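Long-range contacts in dihydropteridine reductase (Dictyostelium discoideum, PDB 3ORF), which reduces quinonoid dihydropteridines to tetrahydropteridines with NADH or NADPH and so probably regenerates tetrahydrobiopterin, the cofactor of aromatic amino acid hydroxylases: residues N24-G29 and D89-A94; G182-G187 and D228-N233; I188-L193 and V237-K242. One frame throughout, in Å; residues are numbered along the deposited sequence.

Contact 1 of 3, residues N24-G29 and D89-A94. With NAD (nicotinamide-adenine-dinucleotide), chain E.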
# COMPACT_ATOMS: atom_id res chain seq x y z
N ASN A 24 -12.45 -15.41 23.13
CA ASN A 24 -12.72 -15.48 21.69
C ASN A 24 -11.54 -15.08 20.82
O ASN A 24 -10.93 -14.01 21.02
CB ASN A 24 -13.93 -14.62 21.32
CG ASN A 24 -15.13 -14.97 22.15
OD1 ASN A 24 -15.29 -16.12 22.46
ND2 ASN A 24 -15.97 -13.99 22.52
N ILE A 25 -11.27 -15.89 19.79
CA ILE A 25 -10.35 -15.44 18.77
C ILE A 25 -11.06 -15.36 17.42
O ILE A 25 -11.79 -16.26 17.04
CB ILE A 25 -9.06 -16.32 18.70
CG1 ILE A 25 -8.22 -15.90 17.47
CG2 ILE A 25 -9.39 -17.79 18.60
CD1 ILE A 25 -6.95 -16.79 17.22
N LEU A 26 -10.81 -14.28 16.70
CA LEU A 26 -11.37 -14.11 15.37
C LEU A 26 -10.33 -14.06 14.29
O LEU A 26 -9.30 -13.39 14.44
CB LEU A 26 -12.17 -12.83 15.34
CG LEU A 26 -12.49 -12.21 14.00
CD1 LEU A 26 -13.42 -13.06 13.33
CD2 LEU A 26 -13.26 -10.98 14.32
N VAL A 27 -10.56 -14.78 13.20
CA VAL A 27 -9.51 -14.97 12.21
C VAL A 27 -10.04 -14.67 10.79
O VAL A 27 -10.94 -15.38 10.31
CB VAL A 27 -8.94 -16.40 12.22
CG1 VAL A 27 -7.78 -16.51 11.20
CG2 VAL A 27 -8.51 -16.86 13.64
N LEU A 28 -9.49 -13.62 10.15
CA LEU A 28 -9.90 -13.22 8.79
C LEU A 28 -8.96 -14.05 7.96
O LEU A 28 -7.76 -14.13 8.30
CB LEU A 28 -9.66 -11.70 8.58
CG LEU A 28 -10.05 -11.10 7.23
CD1 LEU A 28 -11.62 -11.31 7.02
CD2 LEU A 28 -9.66 -9.55 7.14
N GLY A 29 -9.47 -14.74 6.93
CA GLY A 29 -8.64 -15.71 6.26
C GLY A 29 -8.72 -17.02 7.00
O GLY A 29 -7.84 -17.91 6.86
N ASP A 89 -10.83 -11.38 22.00
CA ASP A 89 -9.62 -11.10 22.76
C ASP A 89 -8.34 -11.09 21.89
O ASP A 89 -7.31 -10.50 22.29
CB ASP A 89 -9.46 -12.18 23.83
CG ASP A 89 -10.63 -12.18 24.87
OD1 ASP A 89 -11.57 -13.06 24.80
OD2 ASP A 89 -10.66 -11.25 25.69
N THR A 90 -8.38 -11.85 20.79
CA THR A 90 -7.35 -11.93 19.83
C THR A 90 -7.96 -11.90 18.41
O THR A 90 -8.91 -12.66 18.11
CB THR A 90 -6.57 -13.21 19.96
OG1 THR A 90 -5.81 -13.18 21.17
CG2 THR A 90 -5.64 -13.37 18.76
N PHE A 91 -7.43 -11.02 17.57
CA PHE A 91 -7.81 -10.97 16.16
C PHE A 91 -6.59 -11.28 15.32
O PHE A 91 -5.49 -10.78 15.62
CB PHE A 91 -8.36 -9.59 15.78
CG PHE A 91 -8.50 -9.42 14.29
CD1 PHE A 91 -9.65 -9.87 13.63
CD2 PHE A 91 -7.43 -8.93 13.52
CE1 PHE A 91 -9.75 -9.82 12.23
CE2 PHE A 91 -7.53 -8.83 12.12
CZ PHE A 91 -8.73 -9.29 11.48
N VAL A 92 -6.72 -12.12 14.31
CA VAL A 92 -5.55 -12.44 13.43
C VAL A 92 -5.96 -12.33 11.99
O VAL A 92 -6.98 -12.91 11.60
CB VAL A 92 -5.06 -13.87 13.63
CG1 VAL A 92 -3.87 -14.20 12.63
CG2 VAL A 92 -4.60 -14.07 15.08
N CYS A 93 -5.26 -11.56 11.19
CA CYS A 93 -5.58 -11.65 9.77
C CYS A 93 -4.61 -12.57 9.07
O CYS A 93 -3.36 -12.33 9.01
CB CYS A 93 -5.57 -10.28 9.12
SG CYS A 93 -5.70 -10.26 7.29
N ALA A 94 -5.15 -13.68 8.57
CA ALA A 94 -4.30 -14.61 7.85
C ALA A 94 -4.70 -14.65 6.41
O ALA A 94 -4.33 -15.56 5.72
CB ALA A 94 -4.37 -16.02 8.45
PA NAD E . -3.97 -19.41 1.64
O1A NAD E . -4.14 -19.02 0.22
O2A NAD E . -4.17 -20.81 2.08
O5B NAD E . -5.13 -18.60 2.48
C5B NAD E . -5.46 -17.26 2.41
C4B NAD E . -6.94 -17.17 2.81
O4B NAD E . -7.31 -15.76 2.70
C3B NAD E . -7.81 -17.90 1.75
O3B NAD E . -8.86 -18.57 2.41
C2B NAD E . -8.51 -16.79 1.00
O2B NAD E . -9.84 -17.17 0.60
C1B NAD E . -8.59 -15.70 2.09
N9A NAD E . -8.67 -14.30 1.59
C8A NAD E . -7.99 -13.82 0.52
N7A NAD E . -8.28 -12.51 0.43
C5A NAD E . -9.18 -12.17 1.41
C6A NAD E . -9.85 -10.97 1.80
N6A NAD E . -9.72 -9.83 1.09
N1A NAD E . -10.68 -10.99 2.88
C2A NAD E . -10.87 -12.12 3.55
N3A NAD E . -10.25 -13.26 3.20
C4A NAD E . -9.43 -13.33 2.13
O3 NAD E . -2.58 -18.80 2.07
PN NAD E . -1.66 -19.15 3.25
O1N NAD E . -0.61 -20.01 2.63
O2N NAD E . -2.42 -19.52 4.51
O5D NAD E . -0.93 -17.75 3.60
C5D NAD E . -1.35 -16.89 4.67
C4D NAD E . -0.60 -15.55 4.62
O4D NAD E . 0.81 -15.78 4.38
C3D NAD E . -1.03 -14.56 3.52
O3D NAD E . -1.28 -13.28 4.20
C2D NAD E . 0.21 -14.44 2.61
O2D NAD E . 0.19 -13.11 2.07
C1D NAD E . 1.27 -14.56 3.72
N1N NAD E . 2.80 -14.57 3.66
C2N NAD E . 3.63 -15.74 3.34
C3N NAD E . 5.06 -15.57 3.35
C7N NAD E . 6.07 -16.71 3.05
O7N NAD E . 7.04 -16.50 2.31
N7N NAD E . 5.82 -17.86 3.72
C4N NAD E . 5.63 -14.32 3.69
C5N NAD E . 4.82 -13.22 4.02
C6N NAD E . 3.45 -13.35 4.00
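Asn24 and Asp89 are joined by two hydrogen bonds. Asn24 N donates to Asp89 OD1 (3.0 Å), which accepts on its anti lone pair, turned away from OD2, while Asp89 N reaches back to Asn24 O at 2.8 Å. That carbonyl also takes a weak bond from Thr90 N. The second carboxylate oxygen, OD2, is held by Asn135, so both ends of the group are engaged. Beyond this pair the strands run parallel, 13° apart, and the bonds follow the regular parallel pattern: Leu26 is bonded through both N and O, to Thr90 O and Val92 N, then Leu28 through both, to Val92 O and Ala94 N. The last is short, 2.7 Å from Leu28 O to Ala94 N.

This pairing is the centre of the Rossmann fold of short-chain dehydrogenases, with strand 24-28 between strands 48-53 and 88-93. At the carboxyl ends Leu28 CD1 lies 3.6 Å from adenine C2A of NAD, and Ala94 O approaches C5D of the nicotinamide-side ribose.

On the face carrying Leu26, Leu28, Phe91 and Cys93, the Phe91 side chain leaves with CG anti to its own N (chi1 168°), and its end swings toward strand 24-28. Leu26 CG comes to 3.7 Å from Phe91 CD1, with its CD2 in the ring plane at the edge; Leu28 CB meets Phe91 CZ obliquely at 3.9 Å. Helix 108-133 covers this layer through Ser126 and Ile129. On the other face Ile25 and Thr90 lie side by side, CG1 against CG2 at 3.8 Å, and Ile25 CD1 touches Val92 CG2. Helix 33-44 covers Ile25 with Val38 and Phe42, and Val27 with Val39.

Contact 2 of 3, residues G182-G187 and D228-N233; sequences GSTSLG and DSRPTN
Leu186 lays its CD1 methyl against the Pro231 ring, 3.7 Å from Pro231 CD, the two side chains crossing at about a right angle. Its other methyl, CD2, rests 3.6 Å from Thr232 O. In this Rossmann fold the loop leads from helix 213-225 into strand 236-242, the parallel neighbour of 184-190 in the sheet, and it passes over the start of strand 184-190 at a steep angle. Trp223 of the helix touches both Leu186 and Pro231, closing the apolar patch.

Farther back, Arg230 stretches past Thr184. Its chain is extended from CG to NE, and Thr184 OG1 lies at the guanidinium edge, 3.9 Å from Arg230 NH1, and 3.7 Å from Arg230 CD. The charged end is held elsewhere, NE by Trp223 O and NH1 by Gly137 O, which fixes the arm across the threonine.

At the far end of the loop Asn233 stands in for a strand partner. With chi1 at -166° its side chain extends away from the backbone N, which carries the amide back past Thr184, and Asn233 OD1 accepts a nearly straight bond from Ser185 N at 2.8 Å, the donor tilted 32° from the carbonyl plane.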
# COMPACT_ATOMS: atom_id res chain seq x y z
N GLY A 182 -5.36 -0.25 25.58
CA GLY A 182 -4.50 -1.33 26.02
C GLY A 182 -4.24 -2.45 25.02
O GLY A 182 -3.60 -3.44 25.33
N SER A 183 -4.74 -2.31 23.79
CA SER A 183 -4.52 -3.34 22.80
C SER A 183 -3.11 -3.25 22.23
O SER A 183 -2.48 -2.22 22.33
CB SER A 183 -5.52 -3.14 21.68
OG SER A 183 -5.26 -1.86 21.18
N THR A 184 -2.68 -4.29 21.56
CA THR A 184 -1.32 -4.40 21.03
C THR A 184 -1.55 -4.81 19.58
O THR A 184 -2.25 -5.79 19.34
CB THR A 184 -0.56 -5.54 21.71
OG1 THR A 184 -0.25 -5.14 23.04
CG2 THR A 184 0.79 -5.81 21.02
N SER A 185 -0.99 -4.01 18.67
CA SER A 185 -1.00 -4.25 17.21
C SER A 185 0.42 -4.78 16.83
O SER A 185 1.42 -4.10 17.14
CB SER A 185 -1.26 -2.92 16.52
OG SER A 185 -1.13 -2.95 15.10
N LEU A 186 0.48 -5.97 16.20
CA LEU A 186 1.72 -6.62 15.74
C LEU A 186 1.58 -7.08 14.28
O LEU A 186 0.48 -7.33 13.78
CB LEU A 186 2.02 -7.88 16.60
CG LEU A 186 2.21 -7.57 18.08
CD1 LEU A 186 2.36 -8.82 18.86
CD2 LEU A 186 3.39 -6.57 18.29
N GLY A 187 2.71 -7.23 13.62
CA GLY A 187 2.78 -7.85 12.34
C GLY A 187 3.61 -9.10 12.56
O GLY A 187 4.60 -9.05 13.32
N ASP A 228 2.71 -10.23 29.06
CA ASP A 228 4.11 -9.83 29.28
C ASP A 228 5.04 -10.28 28.18
O ASP A 228 6.14 -9.80 28.07
CB ASP A 228 4.67 -10.48 30.55
CG ASP A 228 4.36 -9.70 31.86
OD1 ASP A 228 5.05 -10.09 32.85
OD2 ASP A 228 3.46 -8.80 31.95
N SER A 229 4.65 -11.30 27.43
CA SER A 229 5.56 -11.86 26.47
C SER A 229 5.39 -11.07 25.17
O SER A 229 6.08 -11.32 24.21
CB SER A 229 5.26 -13.36 26.21
OG SER A 229 4.14 -13.47 25.33
N ARG A 230 4.42 -10.16 25.12
CA ARG A 230 4.16 -9.37 23.92
C ARG A 230 5.28 -8.42 23.51
O ARG A 230 5.84 -7.68 24.32
CB ARG A 230 2.87 -8.57 24.07
CG ARG A 230 1.61 -9.41 23.85
CD ARG A 230 0.32 -8.60 24.31
NE ARG A 230 -0.83 -9.50 24.42
CZ ARG A 230 -2.12 -9.14 24.54
NH1 ARG A 230 -2.52 -7.89 24.57
NH2 ARG A 230 -3.03 -10.07 24.64
N PRO A 231 5.64 -8.44 22.21
CA PRO A 231 6.62 -7.39 21.84
C PRO A 231 6.02 -5.99 21.99
O PRO A 231 4.84 -5.82 22.04
CB PRO A 231 6.86 -7.64 20.33
CG PRO A 231 6.32 -9.04 20.05
CD PRO A 231 5.30 -9.34 21.11
N THR A 232 6.86 -4.98 21.98
CA THR A 232 6.44 -3.60 21.81
C THR A 232 5.30 -3.39 20.79
O THR A 232 5.33 -3.89 19.67
CB THR A 232 7.70 -2.67 21.45
OG1 THR A 232 8.49 -2.58 22.63
CG2 THR A 232 7.28 -1.25 21.13
N ASN A 233 4.39 -2.52 21.17
CA ASN A 233 3.20 -2.30 20.37
C ASN A 233 3.67 -1.73 19.03
O ASN A 233 4.48 -0.75 18.98
CB ASN A 233 2.29 -1.28 21.13
CG ASN A 233 0.85 -1.22 20.58
OD1 ASN A 233 0.52 -1.88 19.60
ND2 ASN A 233 -0.00 -0.41 21.20

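Contact 3 of 3, residues I188-L193 and V237-K242; sequences ILPVTL and VKFETK. With NAD (nicotinamide-adenine-dinucleotide), chain E.
Phe239 spreads its ring over Pro190, whose CA stacks 3.7 Å over one face, nearer the ring's border than its middle. The two belong to neighbouring parallel strands of the Rossmann sheet, 184-190 and 236-242, here inclined by 30°. With CG wedged between its own N and carbonyl carbon (chi1 59°), Phe239 turns its ring back across the adjoining strand instead of standing upright beside it. Pro190 CB is pressed to 3.4 Å from Phe239 CZ, and two neighbours meet the ring at its edge: Ile188 CB beside Phe239 CE2, and Leu193 CD2 at 3.6 Å from Phe239 CE1. Trp248 of strand 245-250 stacks on the same phenylalanine, and Val216 of helix 213-225 also touches it.

Pro190 is thus shared between the ring and the cofactor, its CG lying 3.6 Å from nicotinamide C4N, the carbon from which NADH gives up its hydride. Leu193 also touches the cofactor, with Leu193 CB 3.5 Å from the carboxamide N7N of NAD.

Val191 and Glu240 cross obliquely at the partly exposed border. Both valine methyls lie along the extended glutamate, CG1 by the carboxylate and CG2 by CB; beyond Lys238 CE, which passes Val191 CG2, the lysine departs.

Backbone bonds join the strands. Leu189 is tied through N to Val237 O and through O to Phe239 N. Beyond Val191 the chain diverges from its neighbour, and waters lie in between: one accepts from Thr192 N and lies 2.9 Å from Phe239 O; another accepts from Thr241 N and lies 3.2 Å from Thr192 O. Just before the divergence Val191 N gives Phe239 O an almost straight bond of 3.1 Å.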
# COMPACT_ATOMS: atom_id res chain seq x y z
N ILE A 188 3.24 -10.22 11.92
CA ILE A 188 4.14 -11.39 11.88
C ILE A 188 4.60 -11.47 10.47
O ILE A 188 3.79 -11.30 9.54
CB ILE A 188 3.47 -12.71 12.34
CG1 ILE A 188 2.19 -12.96 11.56
CG2 ILE A 188 3.26 -12.70 13.87
CD1 ILE A 188 1.44 -14.18 12.02
N LEU A 189 5.92 -11.63 10.29
CA LEU A 189 6.56 -11.44 9.00
C LEU A 189 7.38 -12.70 8.75
O LEU A 189 8.55 -12.77 9.07
CB LEU A 189 7.49 -10.18 8.98
CG LEU A 189 7.02 -8.78 8.52
CD1 LEU A 189 5.90 -8.32 9.45
CD2 LEU A 189 8.22 -7.85 8.60
N PRO A 190 6.76 -13.70 8.14
CA PRO A 190 7.50 -14.94 7.85
C PRO A 190 8.52 -14.79 6.69
O PRO A 190 8.25 -14.02 5.74
CB PRO A 190 6.40 -15.96 7.47
CG PRO A 190 5.13 -15.10 7.14
CD PRO A 190 5.39 -13.65 7.59
N VAL A 191 9.70 -15.40 6.86
CA VAL A 191 10.62 -15.66 5.74
C VAL A 191 9.97 -16.75 4.84
O VAL A 191 9.64 -16.50 3.69
CB VAL A 191 12.00 -16.02 6.28
CG1 VAL A 191 13.01 -16.35 5.14
CG2 VAL A 191 12.50 -14.82 7.09
N THR A 192 9.67 -17.92 5.42
CA THR A 192 8.95 -18.96 4.69
C THR A 192 8.18 -19.87 5.63
O THR A 192 8.78 -20.60 6.48
CB THR A 192 9.90 -19.91 3.87
OG1 THR A 192 11.01 -19.17 3.34
CG2 THR A 192 9.12 -20.59 2.73
N LEU A 193 6.88 -19.78 5.50
CA LEU A 193 5.89 -20.72 6.06
C LEU A 193 5.81 -22.03 5.26
O LEU A 193 5.99 -22.07 4.03
CB LEU A 193 4.46 -20.12 6.00
CG LEU A 193 4.15 -18.94 6.89
CD1 LEU A 193 2.62 -18.72 7.00
CD2 LEU A 193 4.75 -19.27 8.30
N VAL A 237 7.24 -8.47 13.57
CA VAL A 237 8.00 -9.57 14.10
C VAL A 237 8.39 -10.58 12.99
O VAL A 237 7.53 -11.38 12.51
CB VAL A 237 7.21 -10.33 15.25
CG1 VAL A 237 8.13 -11.36 15.99
CG2 VAL A 237 6.61 -9.35 16.20
N LYS A 238 9.68 -10.55 12.62
CA LYS A 238 10.24 -11.45 11.61
C LYS A 238 10.49 -12.83 12.22
O LYS A 238 10.92 -12.92 13.36
CB LYS A 238 11.55 -10.87 11.07
CG LYS A 238 12.15 -11.60 9.84
CD LYS A 238 13.48 -11.00 9.53
CE LYS A 238 14.26 -11.85 8.50
NZ LYS A 238 15.70 -11.51 8.64
N PHE A 239 10.24 -13.89 11.48
CA PHE A 239 10.60 -15.22 11.99
C PHE A 239 11.05 -16.11 10.82
O PHE A 239 10.49 -16.05 9.76
CB PHE A 239 9.43 -15.88 12.80
CG PHE A 239 8.12 -16.08 12.03
CD1 PHE A 239 7.80 -17.31 11.47
CD2 PHE A 239 7.21 -15.05 11.90
CE1 PHE A 239 6.60 -17.51 10.84
CE2 PHE A 239 5.97 -15.23 11.24
CZ PHE A 239 5.67 -16.45 10.72
N GLU A 240 12.07 -16.92 11.07
CA GLU A 240 12.70 -17.76 10.11
C GLU A 240 13.12 -19.03 10.85
O GLU A 240 13.52 -18.99 12.02
CB GLU A 240 13.96 -17.08 9.54
CG GLU A 240 14.48 -17.76 8.21
CD GLU A 240 15.68 -16.98 7.54
OE1 GLU A 240 16.13 -15.91 8.06
OE2 GLU A 240 16.18 -17.48 6.49
N THR A 241 13.00 -20.15 10.16
CA THR A 241 13.35 -21.43 10.67
C THR A 241 14.64 -21.90 9.88
O THR A 241 14.76 -21.67 8.65
CB THR A 241 12.17 -22.40 10.43
OG1 THR A 241 11.03 -21.93 11.16
CG2 THR A 241 12.50 -23.82 10.91
N LYS A 242 15.58 -22.50 10.59
CA LYS A 242 16.84 -23.04 9.98
C LYS A 242 17.00 -24.37 10.65
O LYS A 242 17.09 -24.42 11.87
CB LYS A 242 18.04 -22.15 10.30
CG LYS A 242 17.91 -20.69 9.90
CD LYS A 242 18.70 -20.22 8.62
CE LYS A 242 18.27 -20.93 7.31
NZ LYS A 242 19.34 -20.89 6.19
PA NAD E . -3.97 -19.41 1.64
O1A NAD E . -4.14 -19.02 0.22
O2A NAD E . -4.17 -20.81 2.08
O5B NAD E . -5.13 -18.60 2.48
C5B NAD E . -5.46 -17.26 2.41
C4B NAD E . -6.94 -17.17 2.81
O4B NAD E . -7.31 -15.76 2.70
C3B NAD E . -7.81 -17.90 1.75
O3B NAD E . -8.86 -18.57 2.41
C2B NAD E . -8.51 -16.79 1.00
O2B NAD E . -9.84 -17.17 0.60
C1B NAD E . -8.59 -15.70 2.09
N9A NAD E . -8.67 -14.30 1.59
C8A NAD E . -7.99 -13.82 0.52
N7A NAD E . -8.28 -12.51 0.43
C5A NAD E . -9.18 -12.17 1.41
C6A NAD E . -9.85 -10.97 1.80
N6A NAD E . -9.72 -9.83 1.09
N1A NAD E . -10.68 -10.99 2.88
C2A NAD E . -10.87 -12.12 3.55
N3A NAD E . -10.25 -13.26 3.20
C4A NAD E . -9.43 -13.33 2.13
O3 NAD E . -2.58 -18.80 2.07
PN NAD E . -1.66 -19.15 3.25
O1N NAD E . -0.61 -20.01 2.63
O2N NAD E . -2.42 -19.52 4.51
O5D NAD E . -0.93 -17.75 3.60
C5D NAD E . -1.35 -16.89 4.67
C4D NAD E . -0.60 -15.55 4.62
O4D NAD E . 0.81 -15.78 4.38
C3D NAD E . -1.03 -14.56 3.52
O3D NAD E . -1.28 -13.28 4.20
C2D NAD E . 0.21 -14.44 2.61
O2D NAD E . 0.19 -13.11 2.07
C1D NAD E . 1.27 -14.56 3.72
N1N NAD E . 2.80 -14.57 3.66
C2N NAD E . 3.63 -15.74 3.34
C3N NAD E . 5.06 -15.57 3.35
C7N NAD E . 6.07 -16.71 3.05
O7N NAD E . 7.04 -16.50 2.31
N7N NAD E . 5.82 -17.86 3.72
C4N NAD E . 5.63 -14.32 3.69
C5N NAD E . 4.82 -13.22 4.02
C6N NAD E . 3.45 -13.35 4.00
O HOH W 1 9.40 -18.41 8.50
O HOH W 2 11.71 -19.94 7.47

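In the fold
All three contacts reach one sheet, where strand 138-143 separates the pair of contact 1 from strand 184-190. Contacts 2 and 3 share strand 184-190: 182-187 includes its start, crossed by the loop that becomes strand 236-242 in contact 3. They touch where Gly187 O meets Val237 N, a probable hydrogen bond of 2.7 Å, with centres about 17 Å apart. Contacts 1 and 3, centres about 19 Å apart, both reach NAD, the first at the adenine and the nicotinamide-side ribose, the second at the nicotinamide ring, where the Pro190 side chain lies about 7 Å from that of Tyr158, the predicted proton acceptor. Contact 2 stays back, its Leu186 side chain about 14 Å from the cofactor.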